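PDB 4S3J: cortical-lytic enzyme from Bacillus cereus, which cleaves partially degraded cortex peptidoglycan as an N-acetylglucosaminidase while the spore germinates, recognising its muramic acid delta-lactam residues. Local coordinates for residues Val357-Asp362 against Asp386-Gln391; Ser297-Val302 against Thr364-His369; Pro293-Pro298 against Glu381-Asp386; Ser344-Val349 against Pro413-Trp418; Val6-Gly11 against Gln44-Asn49. One frame throughout, in Å; residues are numbered along the deposited sequence.

Overall arrangement
Interaction 5 comes first along the chain and closes the two-stranded sheet of the first LysM domain. The other four gather around the antiparallel strands between barrel strands 318-330 and 404-408. Interactions 1, 2 and 3 have centres 8 to 10 Å apart and lie on the neighbouring antiparallel strands 360-362, 367-373 and 379-383, with helix 387-400 following. Interactions 2 and 3 start from the same loop, and interactions 1 and 3 share Asp386. Interaction 4 lies about 11 Å from interaction 1, centre to centre, and joins helices 345-354 and 415-424. Interaction 5 is as far from interaction 1; its Thr7 and Ala45 touch Arg388, so the LysM domain packs directly on the catalytic domain.

Interaction 1 (Val357-Asp362 against Asp386-Gln391)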
# COMPACT_ATOMS: atom_id res chain seq x y z
N VAL A 357 12.23 -10.74 21.59
CA VAL A 357 12.98 -11.22 20.46
C VAL A 357 13.30 -10.05 19.51
O VAL A 357 12.56 -9.06 19.49
CB VAL A 357 12.20 -12.34 19.72
CG1 VAL A 357 12.03 -13.55 20.64
CG2 VAL A 357 10.87 -11.82 19.24
N PRO A 358 14.41 -10.15 18.78
CA PRO A 358 14.78 -9.13 17.80
C PRO A 358 14.01 -9.31 16.50
O PRO A 358 13.49 -10.41 16.22
CB PRO A 358 16.27 -9.37 17.57
CG PRO A 358 16.44 -10.83 17.80
CD PRO A 358 15.45 -11.19 18.89
N ILE A 359 13.93 -8.22 15.75
CA ILE A 359 13.33 -8.25 14.42
C ILE A 359 14.43 -8.53 13.41
O ILE A 359 15.47 -7.87 13.41
CB ILE A 359 12.63 -6.92 14.10
CG1 ILE A 359 11.43 -6.70 15.04
CG2 ILE A 359 12.17 -6.89 12.65
CD1 ILE A 359 11.00 -5.29 15.17
N ARG A 360 14.23 -9.55 12.58
CA ARG A 360 15.14 -9.92 11.53
C ARG A 360 14.64 -9.37 10.20
O ARG A 360 13.49 -8.98 10.08
CB ARG A 360 15.28 -11.43 11.46
CG ARG A 360 16.05 -12.01 12.64
CD ARG A 360 15.34 -13.18 13.23
NE ARG A 360 15.22 -14.28 12.28
CZ ARG A 360 14.27 -15.22 12.34
NH1 ARG A 360 14.25 -16.18 11.43
NH2 ARG A 360 13.34 -15.19 13.30
N TYR A 361 15.52 -9.35 9.20
CA TYR A 361 15.16 -8.82 7.87
C TYR A 361 15.61 -9.76 6.75
O TYR A 361 16.76 -10.14 6.67
CB TYR A 361 15.77 -7.45 7.67
CG TYR A 361 15.15 -6.69 6.52
CD1 TYR A 361 13.96 -6.00 6.69
CD2 TYR A 361 15.74 -6.70 5.26
CE1 TYR A 361 13.38 -5.30 5.64
CE2 TYR A 361 15.16 -6.01 4.19
CZ TYR A 361 13.99 -5.31 4.39
OH TYR A 361 13.39 -4.63 3.34
N ASP A 362 14.65 -10.15 5.93
CA ASP A 362 14.90 -11.01 4.77
C ASP A 362 15.24 -10.13 3.58
O ASP A 362 14.37 -9.42 3.07
CB ASP A 362 13.66 -11.90 4.52
CG ASP A 362 13.83 -12.86 3.35
OD1 ASP A 362 14.51 -12.54 2.37
OD2 ASP A 362 13.28 -13.97 3.41
N ASP A 386 7.78 -2.60 7.36
CA ASP A 386 8.42 -1.51 8.10
C ASP A 386 9.10 -0.53 7.15
O ASP A 386 8.97 -0.65 5.93
CB ASP A 386 9.41 -2.02 9.18
CG ASP A 386 10.71 -2.60 8.61
OD1 ASP A 386 11.00 -2.50 7.40
OD2 ASP A 386 11.49 -3.16 9.43
N ALA A 387 9.81 0.45 7.71
CA ALA A 387 10.36 1.52 6.89
C ALA A 387 11.33 1.01 5.81
O ALA A 387 11.39 1.58 4.70
CB ALA A 387 11.05 2.56 7.78
N ARG A 388 12.08 -0.04 6.12
CA ARG A 388 13.04 -0.58 5.17
C ARG A 388 12.34 -1.13 3.93
O ARG A 388 12.75 -0.83 2.80
CB ARG A 388 13.88 -1.69 5.82
CG ARG A 388 14.80 -1.16 6.93
CD ARG A 388 15.44 -2.28 7.73
NE ARG A 388 14.46 -3.03 8.52
CZ ARG A 388 14.78 -3.94 9.45
NH1 ARG A 388 16.06 -4.20 9.70
NH2 ARG A 388 13.83 -4.57 10.11
N SER A 389 11.32 -1.97 4.14
CA SER A 389 10.70 -2.64 3.00
C SER A 389 9.84 -1.65 2.22
O SER A 389 9.79 -1.71 0.99
CB SER A 389 9.91 -3.94 3.42
OG SER A 389 8.81 -3.90 4.39
N ILE A 390 9.21 -0.69 2.89
CA ILE A 390 8.46 0.33 2.15
C ILE A 390 9.41 1.19 1.30
O ILE A 390 9.11 1.53 0.15
CB ILE A 390 7.62 1.23 3.09
CG1 ILE A 390 6.44 0.42 3.65
CG2 ILE A 390 7.07 2.45 2.36
CD1 ILE A 390 5.37 0.03 2.60
N GLN A 391 10.59 1.53 1.82
CA GLN A 391 11.57 2.24 1.00
C GLN A 391 11.98 1.41 -0.22
O GLN A 391 12.11 1.96 -1.33
CB GLN A 391 12.79 2.64 1.83
CG GLN A 391 13.79 3.53 1.09
CD GLN A 391 13.20 4.85 0.63
OE1 GLN A 391 12.83 5.70 1.45
NE2 GLN A 391 13.07 5.02 -0.68
O HOH W 1 16.85 -6.49 11.30
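The ring of Tyr361 lies against the side chain of Arg388, and this is the tight part of the contact. Tyr361 CD1 sits over one face of the guanidinium, 3.5 Å from Arg388 CZ. It is offset toward the rim, and the two planes are 40° apart, so this is an oblique overlap and not a flat stack. Arg388 CB approaches Tyr361 CE1 to 3.6 Å. Tyr361 CG is anti to the backbone N (chi1 -164°), which sends the ring out to the first turn of helix 387-400. There Tyr361 OH reaches Ser389 CA at 3.4 Å, while its polar partner is Gln366 OE1. At the guanidinium edge the contact is looser. Ile359 CG2 comes in plane at 3.8 Å from Arg388 NH2. A water joins Ile359 O to Arg388 NH1 with two 2.9 Å bonds, and Arg360, which is exposed, points away from the helix. Asp386 fixes the guanidinium side-on: Arg388 NH2 reaches Asp386 OD2 at 2.8 Å, and NE binds the same oxygen. The other oxygen, OD1, caps the helix through weak bonds from the backbone N of Arg388 and Ser389, and Asp386 and Ser389 form a capping box. One carboxylate thus serves both the helix end and the arginine. The positive group and the helix N-terminus would both favour the ionised form of Asp386.

Interaction 2 (Ser297-Val302 against Thr364-His369)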
# COMPACT_ATOMS: atom_id res chain seq x y z
N SER A 297 4.11 -9.48 0.69
CA SER A 297 4.32 -8.92 -0.65
C SER A 297 5.80 -8.91 -1.03
O SER A 297 6.44 -7.84 -1.14
CB SER A 297 3.71 -7.52 -0.71
OG SER A 297 4.22 -6.67 0.30
N PRO A 298 6.40 -10.10 -1.21
CA PRO A 298 7.83 -10.22 -1.52
C PRO A 298 8.18 -9.44 -2.79
O PRO A 298 7.41 -9.49 -3.74
CB PRO A 298 8.02 -11.73 -1.71
CG PRO A 298 6.67 -12.23 -2.08
CD PRO A 298 5.72 -11.40 -1.28
N ILE A 299 9.29 -8.71 -2.79
CA ILE A 299 9.52 -7.70 -3.81
C ILE A 299 9.83 -8.31 -5.19
O ILE A 299 9.53 -7.70 -6.20
CB ILE A 299 10.65 -6.75 -3.36
CG1 ILE A 299 10.59 -5.45 -4.17
CG2 ILE A 299 11.99 -7.43 -3.42
CD1 ILE A 299 11.37 -4.31 -3.54
N GLY A 300 10.43 -9.49 -5.23
CA GLY A 300 10.69 -10.15 -6.50
C GLY A 300 9.42 -10.42 -7.29
O GLY A 300 9.27 -9.98 -8.43
N PRO A 301 8.48 -11.16 -6.67
CA PRO A 301 7.21 -11.40 -7.36
C PRO A 301 6.44 -10.11 -7.66
O PRO A 301 5.80 -10.02 -8.71
CB PRO A 301 6.45 -12.29 -6.38
CG PRO A 301 7.52 -13.02 -5.68
CD PRO A 301 8.63 -12.04 -5.50
N VAL A 302 6.52 -9.11 -6.79
CA VAL A 302 5.83 -7.86 -7.07
C VAL A 302 6.41 -7.21 -8.34
O VAL A 302 5.67 -6.78 -9.22
CB VAL A 302 5.90 -6.89 -5.88
CG1 VAL A 302 5.42 -5.50 -6.27
CG2 VAL A 302 5.08 -7.44 -4.71
N THR A 364 16.08 -10.95 0.54
CA THR A 364 15.55 -11.44 -0.73
C THR A 364 14.08 -11.02 -0.91
O THR A 364 13.72 -10.44 -1.93
CB THR A 364 15.70 -12.96 -0.84
OG1 THR A 364 17.10 -13.27 -0.77
CG2 THR A 364 15.14 -13.50 -2.15
N ALA A 365 13.24 -11.32 0.08
CA ALA A 365 11.87 -10.86 0.06
C ALA A 365 11.75 -9.35 0.26
O ALA A 365 10.76 -8.76 -0.17
CB ALA A 365 11.06 -11.58 1.13
N GLN A 366 12.74 -8.76 0.92
CA GLN A 366 12.70 -7.39 1.46
C GLN A 366 11.51 -7.25 2.41
O GLN A 366 10.50 -6.64 2.07
CB GLN A 366 12.67 -6.33 0.33
CG GLN A 366 14.00 -6.21 -0.44
CD GLN A 366 15.08 -5.50 0.35
OE1 GLN A 366 14.83 -4.48 1.00
NE2 GLN A 366 16.30 -6.02 0.29
N ALA A 367 11.64 -7.88 3.58
CA ALA A 367 10.60 -7.85 4.59
C ALA A 367 11.12 -8.23 5.98
O ALA A 367 11.99 -9.11 6.10
CB ALA A 367 9.48 -8.78 4.23
N PRO A 368 10.60 -7.55 7.01
CA PRO A 368 10.96 -7.89 8.39
C PRO A 368 10.13 -9.05 8.92
O PRO A 368 8.99 -9.25 8.49
CB PRO A 368 10.64 -6.62 9.15
CG PRO A 368 9.45 -6.05 8.39
CD PRO A 368 9.74 -6.35 6.95
N HIS A 369 10.68 -9.78 9.87
CA HIS A 369 10.03 -10.96 10.44
C HIS A 369 10.69 -11.37 11.74
O HIS A 369 11.80 -10.99 12.04
CB HIS A 369 10.07 -12.11 9.45
CG HIS A 369 11.46 -12.56 9.10
ND1 HIS A 369 12.00 -13.74 9.58
CD2 HIS A 369 12.42 -11.99 8.34
CE1 HIS A 369 13.23 -13.88 9.12
NE2 HIS A 369 13.50 -12.83 8.36
O HOH W 2 8.11 -7.38 1.04
O HOH W 3 11.63 -11.57 -3.56
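The carbonyl oxygen of Ala365 is approached by two groups from the start of helix 299-312. Ile299 N donates to Ala365 O at 3.0 Å with an N-H...O angle of 156°, and the donor is tilted 32° from the carbonyl plane. Pro298 CA adds a CA-H...O contact to Ala365 O at 3.5 Å. Ile299 CG2 also lies beside this oxygen. With CG1 anti to the backbone N (chi1 -162°), CG2 is left to face the other segment, where it meets Gln366 CG at 3.8 Å. The Gln366 chain then bends away at chi2. Its OE1 pairs with Ser392 OG of helix 387-400, and its NE2 with Phe363 O. Beside the direct bond, Pro298 CB and Ala365 CB touch at 4.2 Å. Two waters extend the seam. One takes the N-H of Gly300 at 2.9 Å from Gly300 N and donates to Thr364 O. The other lies between Ser297 O and Gln366 O, 2.7 Å from Gln366 O. Opposite Asp362 the strand carries an extra residue, a G1 beta bulge made by Gln366 and Ala367, near the turn between strands 360-362 and 367-373. The helix begins right after Pro298, so its first N-H groups need acceptors outside the helix. The turn carbonyls supply them, once directly and once through water, and their partial negative charge would suit the positive end of the helix.

Interaction 3 (Pro293-Pro298 against Glu381-Asp386)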
# COMPACT_ATOMS: atom_id res chain seq x y z
N PRO A 293 3.20 -19.22 7.02
CA PRO A 293 3.90 -17.94 7.19
C PRO A 293 4.96 -17.68 6.12
O PRO A 293 5.76 -18.55 5.77
CB PRO A 293 4.53 -18.07 8.57
CG PRO A 293 4.61 -19.56 8.82
CD PRO A 293 3.44 -20.15 8.13
N MET A 294 4.94 -16.45 5.61
CA MET A 294 5.91 -15.95 4.65
C MET A 294 5.61 -14.47 4.38
O MET A 294 4.55 -13.97 4.78
CB MET A 294 5.88 -16.76 3.34
CG MET A 294 4.59 -16.61 2.62
SD MET A 294 4.53 -17.63 1.11
CE MET A 294 4.62 -19.27 1.82
N ALA A 295 6.53 -13.79 3.70
CA ALA A 295 6.32 -12.37 3.38
C ALA A 295 4.99 -12.16 2.64
O ALA A 295 4.65 -12.92 1.73
CB ALA A 295 7.44 -11.84 2.56
N ILE A 296 4.28 -11.10 3.00
CA ILE A 296 2.97 -10.81 2.40
C ILE A 296 3.12 -10.32 0.96
O ILE A 296 2.32 -10.69 0.09
CB ILE A 296 2.17 -9.76 3.25
CG1 ILE A 296 1.62 -10.37 4.55
CG2 ILE A 296 0.94 -9.25 2.50
CD1 ILE A 296 2.62 -10.72 5.54
N SER A 297 4.11 -9.48 0.69
CA SER A 297 4.32 -8.92 -0.65
C SER A 297 5.80 -8.91 -1.03
O SER A 297 6.44 -7.84 -1.14
CB SER A 297 3.71 -7.52 -0.71
OG SER A 297 4.22 -6.67 0.30
N PRO A 298 6.40 -10.10 -1.21
CA PRO A 298 7.83 -10.22 -1.52
C PRO A 298 8.18 -9.44 -2.79
O PRO A 298 7.41 -9.49 -3.74
CB PRO A 298 8.02 -11.73 -1.71
CG PRO A 298 6.67 -12.23 -2.08
CD PRO A 298 5.72 -11.40 -1.28
N GLU A 381 5.11 -17.07 14.27
CA GLU A 381 5.96 -16.43 13.26
C GLU A 381 5.22 -15.23 12.71
O GLU A 381 4.05 -15.33 12.34
CB GLU A 381 6.32 -17.40 12.14
CG GLU A 381 7.30 -16.86 11.14
CD GLU A 381 7.92 -17.92 10.30
OE1 GLU A 381 8.33 -18.98 10.84
OE2 GLU A 381 8.02 -17.72 9.08
N VAL A 382 5.92 -14.10 12.66
CA VAL A 382 5.35 -12.85 12.20
C VAL A 382 6.10 -12.30 11.01
O VAL A 382 7.32 -12.21 11.04
CB VAL A 382 5.37 -11.79 13.32
CG1 VAL A 382 4.77 -10.49 12.84
CG2 VAL A 382 4.66 -12.30 14.57
N TRP A 383 5.37 -11.96 9.94
CA TRP A 383 5.91 -11.21 8.79
C TRP A 383 5.12 -9.91 8.70
O TRP A 383 3.91 -9.93 8.90
CB TRP A 383 5.80 -12.02 7.49
CG TRP A 383 6.74 -13.17 7.45
CD1 TRP A 383 6.55 -14.41 7.99
CD2 TRP A 383 8.04 -13.18 6.85
NE1 TRP A 383 7.66 -15.20 7.77
CE2 TRP A 383 8.58 -14.48 7.06
CE3 TRP A 383 8.79 -12.23 6.15
CZ2 TRP A 383 9.86 -14.82 6.63
CZ3 TRP A 383 10.05 -12.59 5.70
CH2 TRP A 383 10.57 -13.87 5.93
N PHE A 384 5.80 -8.79 8.47
CA PHE A 384 5.09 -7.51 8.48
C PHE A 384 5.77 -6.49 7.58
O PHE A 384 6.56 -6.87 6.71
CB PHE A 384 4.90 -7.03 9.94
CG PHE A 384 6.14 -6.60 10.65
CD1 PHE A 384 7.08 -7.54 11.12
CD2 PHE A 384 6.34 -5.26 10.93
CE1 PHE A 384 8.24 -7.10 11.79
CE2 PHE A 384 7.51 -4.83 11.59
CZ PHE A 384 8.43 -5.75 12.05
N GLU A 385 5.40 -5.22 7.72
CA GLU A 385 5.94 -4.14 6.89
C GLU A 385 6.62 -3.13 7.78
O GLU A 385 6.09 -2.79 8.85
CB GLU A 385 4.83 -3.46 6.10
CG GLU A 385 4.05 -4.36 5.14
CD GLU A 385 4.87 -4.79 3.93
OE1 GLU A 385 5.77 -4.01 3.50
OE2 GLU A 385 4.65 -5.91 3.44
N ASP A 386 7.78 -2.60 7.36
CA ASP A 386 8.42 -1.51 8.10
C ASP A 386 9.10 -0.53 7.15
O ASP A 386 8.97 -0.65 5.93
CB ASP A 386 9.41 -2.02 9.18
CG ASP A 386 10.71 -2.60 8.61
OD1 ASP A 386 11.00 -2.50 7.40
OD2 ASP A 386 11.49 -3.16 9.43
O HOH W 4 5.91 -9.33 5.00
O HOH W 5 5.95 -8.07 2.54
O HOH W 6 6.80 -4.53 1.12
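The indole of Trp383 lies with one face against the peptide between Met294 and Ala295. Met294 C is 3.5 Å from Trp383 CG, and Ala295 N is 3.5 Å from Trp383 CD2. Both backbone atoms sit over one face, offset toward the rim. Ala295 CB adds a contact with Trp383 CE3 at 3.9 Å, while Ile296 CD1 slides past Trp383 CB. The ring is held at its edge by its own strand. Trp383 NE1 donates to Glu381 OE2 at 2.9 Å, in the ring plane and on the anti lone pair of the carboxylate. Glu381 CG is anti to the backbone N (chi1 -174°), and the extended chain carries the carboxylate to the N-H edge of the indole. Pro293 CB rests against the same oxygen, 3.5 Å from Glu381 OE2. Glu381 OE1 binds Asn371, and the ring of His369 also stacks on Trp383. Toward Glu385 the contact becomes polar and wet. One water links Ile296 N to Phe384 O, and a second links Ser297 N to Glu385 OE2, lying 2.7 Å from that oxygen. Asn323 binds both Ser297 OG and Glu385 OE2. Here the loop after barrel strand 278-281 packs on strand 379-383, one of the antiparallel strands inserted after the seventh strand of the TIM barrel. This position, before helix 387-400, is consistent with the insertion found in many family 18 chitinase-type enzymes.

Interaction 4 (Ser344-Val349 against Pro413-Trp418)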
# COMPACT_ATOMS: atom_id res chain seq x y z
N SER A 344 -0.82 -4.44 12.62
CA SER A 344 -0.19 -3.22 12.13
C SER A 344 1.33 -3.30 12.34
O SER A 344 1.82 -4.15 13.07
CB SER A 344 -0.76 -2.02 12.86
OG SER A 344 -0.30 -2.01 14.20
N SER A 345 2.06 -2.37 11.73
CA SER A 345 3.52 -2.32 11.89
C SER A 345 3.85 -2.08 13.35
O SER A 345 4.76 -2.71 13.91
CB SER A 345 4.08 -1.22 10.97
OG SER A 345 5.51 -1.18 10.97
N VAL A 346 3.11 -1.16 13.97
CA VAL A 346 3.34 -0.82 15.39
C VAL A 346 3.04 -2.03 16.27
O VAL A 346 3.79 -2.33 17.21
CB VAL A 346 2.49 0.40 15.78
CG1 VAL A 346 2.50 0.64 17.28
CG2 VAL A 346 2.96 1.65 15.02
N ALA A 347 1.96 -2.76 15.96
CA ALA A 347 1.59 -3.92 16.78
C ALA A 347 2.59 -5.06 16.64
O ALA A 347 2.85 -5.80 17.59
CB ALA A 347 0.18 -4.40 16.40
N ALA A 348 3.14 -5.21 15.44
CA ALA A 348 4.15 -6.23 15.19
C ALA A 348 5.37 -5.96 16.06
O ALA A 348 5.87 -6.85 16.75
CB ALA A 348 4.53 -6.27 13.71
N VAL A 349 5.86 -4.72 16.04
CA VAL A 349 7.01 -4.37 16.88
C VAL A 349 6.65 -4.62 18.34
O VAL A 349 7.47 -5.10 19.13
CB VAL A 349 7.44 -2.92 16.67
CG1 VAL A 349 8.58 -2.54 17.64
CG2 VAL A 349 7.87 -2.72 15.24
N PRO A 413 -1.70 1.40 12.18
CA PRO A 413 -0.66 2.40 12.45
C PRO A 413 0.71 2.00 11.91
O PRO A 413 1.19 0.87 12.11
CB PRO A 413 -0.63 2.47 13.97
CG PRO A 413 -2.03 2.11 14.40
CD PRO A 413 -2.54 1.13 13.36
N PHE A 414 1.34 2.97 11.24
CA PHE A 414 2.61 2.80 10.54
C PHE A 414 3.09 4.20 10.14
O PHE A 414 3.09 4.58 8.96
CB PHE A 414 2.42 1.86 9.34
CG PHE A 414 3.69 1.47 8.61
CD1 PHE A 414 4.95 1.93 8.98
CD2 PHE A 414 3.59 0.64 7.51
CE1 PHE A 414 6.08 1.55 8.24
CE2 PHE A 414 4.70 0.26 6.78
CZ PHE A 414 5.95 0.71 7.14
N PRO A 415 3.48 5.01 11.13
CA PRO A 415 3.73 6.43 10.86
C PRO A 415 4.86 6.65 9.85
O PRO A 415 4.83 7.60 9.08
CB PRO A 415 4.13 7.02 12.22
CG PRO A 415 4.00 5.93 13.21
CD PRO A 415 3.73 4.63 12.54
N GLN A 416 5.85 5.77 9.87
CA GLN A 416 7.00 5.95 9.01
C GLN A 416 6.62 5.84 7.54
O GLN A 416 7.25 6.45 6.69
CB GLN A 416 8.08 4.93 9.33
CG GLN A 416 8.59 5.00 10.74
CD GLN A 416 7.87 4.08 11.69
OE1 GLN A 416 6.78 3.58 11.42
NE2 GLN A 416 8.49 3.86 12.85
N ASN A 417 5.60 5.03 7.22
CA ASN A 417 5.19 4.92 5.83
C ASN A 417 4.77 6.27 5.25
O ASN A 417 5.17 6.64 4.13
CB ASN A 417 4.04 3.91 5.71
CG ASN A 417 3.42 3.93 4.34
OD1 ASN A 417 4.06 3.51 3.36
ND2 ASN A 417 2.20 4.45 4.23
N TRP A 418 3.97 7.01 6.01
CA TRP A 418 3.41 8.25 5.50
C TRP A 418 4.47 9.35 5.42
O TRP A 418 4.54 10.08 4.44
CB TRP A 418 2.21 8.65 6.36
CG TRP A 418 1.19 7.54 6.36
CD1 TRP A 418 0.90 6.68 7.37
CD2 TRP A 418 0.38 7.14 5.24
NE1 TRP A 418 -0.07 5.77 6.97
CE2 TRP A 418 -0.39 6.03 5.66
CE3 TRP A 418 0.23 7.61 3.94
CZ2 TRP A 418 -1.30 5.40 4.81
CZ3 TRP A 418 -0.67 6.98 3.11
CH2 TRP A 418 -1.42 5.90 3.55
O HOH W 7 5.82 1.25 12.41
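Ser344 meets Pro413 at the start of helix 345-354. Its CB touches the proline ring, 3.7 Å from Pro413 CD. Its OG turns back to the helix and accepts from Ala347 N at 3.0 Å. This is the N-cap bond, and chi1 of 71° places OG between the backbone N and the carbonyl carbon, in reach of Ala347 N. Ser345 follows and packs on the aromatic ring. Its CB lies over a face of Phe414, 3.9 Å from the ring centroid and 24° off the normal, a CH-pi contact. Asn417 CB covers the opposite face, over the ring centre, so the phenyl is sandwiched. Ser345 OG, anti to the backbone N (chi1 -175°), stays over the same face as CB, shifted toward the rim near Phe414 CD1. It is hydrogen-bonded to Glu385 O, and it accepts a hydrogen bond from a water 2.8 Å from Ser345 OG. The same water donates to Gln416 OE1 at 2.7 Å. At Val346 the backbone N gives a weak but fairly straight bond to Pro413 O, 3.4 Å long. Val346 CG2 then lies across the proline ring at 3.8 Å from Pro413 CB, and it also touches Pro415 CD at 4.0 Å. Ile390 of helix 387-400 packs on Phe414 as well. Here the capped N-terminus of a helix of what is probably the insertion after barrel strand 318-330 meets the N-terminus of helix 415-424. The latter follows barrel strand 404-408 and is the closing helix of the TIM barrel fold.

Interaction 5 (Val6-Gly11 against Gln44-Asn49); sequences VTVRSG and QALIVN
Leu46 meets the paired segment through CB, CG and CD1. Its CB lies 3.9 Å from Val6 O. CG is anti to the carbonyl carbon (chi1 -60°), which turns the chain toward Val8, and Leu46 CG comes to 3.9 Å from Val8 CG2. The tip, Leu46 CD1, is closer still at 3.6 Å from Val8 CG2, and the two side chains pass at a slant. The same methyl of Val8 also touches Gln44 CB. Further along the same face, Val6 CG2 meets Val48 CB at 4.2 Å. Leu46, Val6 and Val48 lean on helix 14-21 through Leu17 and Tyr21. Strands 3-7 and 45-49 enclose helices 14-21 and 25-31 in the chain, the beta-alpha-alpha-beta order of a LysM domain. The strands run antiparallel. Val6 and Leu46 form a hydrogen-bonded pair, with Val6 N to Leu46 O at 2.8 Å and Leu46 N to Val6 O at 2.9 Å. Thr7 and Ala45 form the next, non-hydrogen-bonded pair. The ladder continues past the strand end, where Val8 N donates to Gln44 O at 2.9 Å, nearly straight at 175°. Thr7 CA adds a CA-H...O contact to this oxygen. Thr7 and Ala45 project from the face away from Leu46. There both pack on Arg388, and Ala45 also on Ala387, at the start of helix 387-400 in the catalytic domain.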
# COMPACT_ATOMS: atom_id res chain seq x y z
N VAL A 6 17.21 4.24 10.19
CA VAL A 6 18.24 3.64 11.04
C VAL A 6 17.67 2.37 11.68
O VAL A 6 16.55 2.39 12.20
CB VAL A 6 18.71 4.61 12.15
CG1 VAL A 6 19.72 3.93 13.07
CG2 VAL A 6 19.33 5.84 11.53
N THR A 7 18.44 1.28 11.66
CA THR A 7 18.03 0.05 12.32
C THR A 7 18.58 0.03 13.74
O THR A 7 19.77 0.25 13.96
CB THR A 7 18.53 -1.20 11.55
OG1 THR A 7 17.93 -1.23 10.26
CG2 THR A 7 18.15 -2.49 12.24
N VAL A 8 17.69 -0.23 14.71
CA VAL A 8 18.04 -0.28 16.12
C VAL A 8 19.02 -1.43 16.40
O VAL A 8 18.88 -2.54 15.88
CB VAL A 8 16.77 -0.42 16.98
CG1 VAL A 8 17.09 -0.69 18.45
CG2 VAL A 8 15.89 0.83 16.84
N ARG A 9 20.06 -1.11 17.16
CA ARG A 9 21.09 -2.07 17.59
C ARG A 9 21.02 -2.24 19.11
O ARG A 9 20.44 -1.42 19.83
CB ARG A 9 22.47 -1.60 17.16
CG ARG A 9 22.60 -1.59 15.64
CD ARG A 9 23.96 -1.17 15.11
NE ARG A 9 24.51 0.02 15.75
CZ ARG A 9 25.69 0.54 15.45
NH1 ARG A 9 26.44 -0.03 14.51
NH2 ARG A 9 26.13 1.62 16.08
N SER A 10 21.68 -3.29 19.59
CA SER A 10 21.70 -3.61 21.02
C SER A 10 22.13 -2.42 21.87
O SER A 10 23.17 -1.81 21.62
CB SER A 10 22.69 -4.75 21.28
OG SER A 10 22.39 -5.88 20.48
N GLY A 11 21.32 -2.09 22.87
CA GLY A 11 21.64 -1.00 23.78
C GLY A 11 21.04 0.35 23.46
O GLY A 11 21.07 1.26 24.29
N GLN A 44 14.34 -3.12 14.89
CA GLN A 44 13.29 -2.15 14.60
C GLN A 44 13.85 -1.07 13.68
O GLN A 44 15.00 -0.65 13.82
CB GLN A 44 12.76 -1.54 15.93
CG GLN A 44 11.71 -0.53 15.84
CD GLN A 44 11.25 -0.03 17.20
OE1 GLN A 44 11.75 -0.41 18.29
NE2 GLN A 44 10.25 0.79 17.16
N ALA A 45 13.05 -0.65 12.70
CA ALA A 45 13.46 0.41 11.79
C ALA A 45 12.84 1.73 12.16
O ALA A 45 11.60 1.86 12.17
CB ALA A 45 13.06 0.05 10.35
N LEU A 46 13.68 2.73 12.42
CA LEU A 46 13.24 4.05 12.81
C LEU A 46 13.61 5.04 11.72
O LEU A 46 14.58 4.81 10.96
CB LEU A 46 13.88 4.52 14.12
CG LEU A 46 13.61 3.64 15.34
CD1 LEU A 46 14.43 4.15 16.51
CD2 LEU A 46 12.14 3.56 15.69
N ILE A 47 12.87 6.15 11.64
CA ILE A 47 13.36 7.27 10.87
C ILE A 47 13.95 8.30 11.86
O ILE A 47 13.39 8.57 12.96
CB ILE A 47 12.25 7.85 9.96
CG1 ILE A 47 10.98 8.20 10.72
CG2 ILE A 47 11.92 6.82 8.87
CD1 ILE A 47 9.94 8.93 9.84
N VAL A 48 15.13 8.83 11.49
CA VAL A 48 15.92 9.74 12.32
C VAL A 48 16.50 10.87 11.49
O VAL A 48 16.91 10.66 10.36
CB VAL A 48 17.09 9.00 13.02
CG1 VAL A 48 17.99 9.96 13.82
CG2 VAL A 48 16.57 7.89 13.92
N ASN A 49 16.53 12.07 12.06
CA ASN A 49 17.25 13.22 11.47
C ASN A 49 18.73 13.09 11.69
O ASN A 49 19.19 13.20 12.83
CB ASN A 49 16.74 14.51 12.09
CG ASN A 49 17.22 15.74 11.35
OD1 ASN A 49 18.36 15.79 10.91
ND2 ASN A 49 16.35 16.73 11.22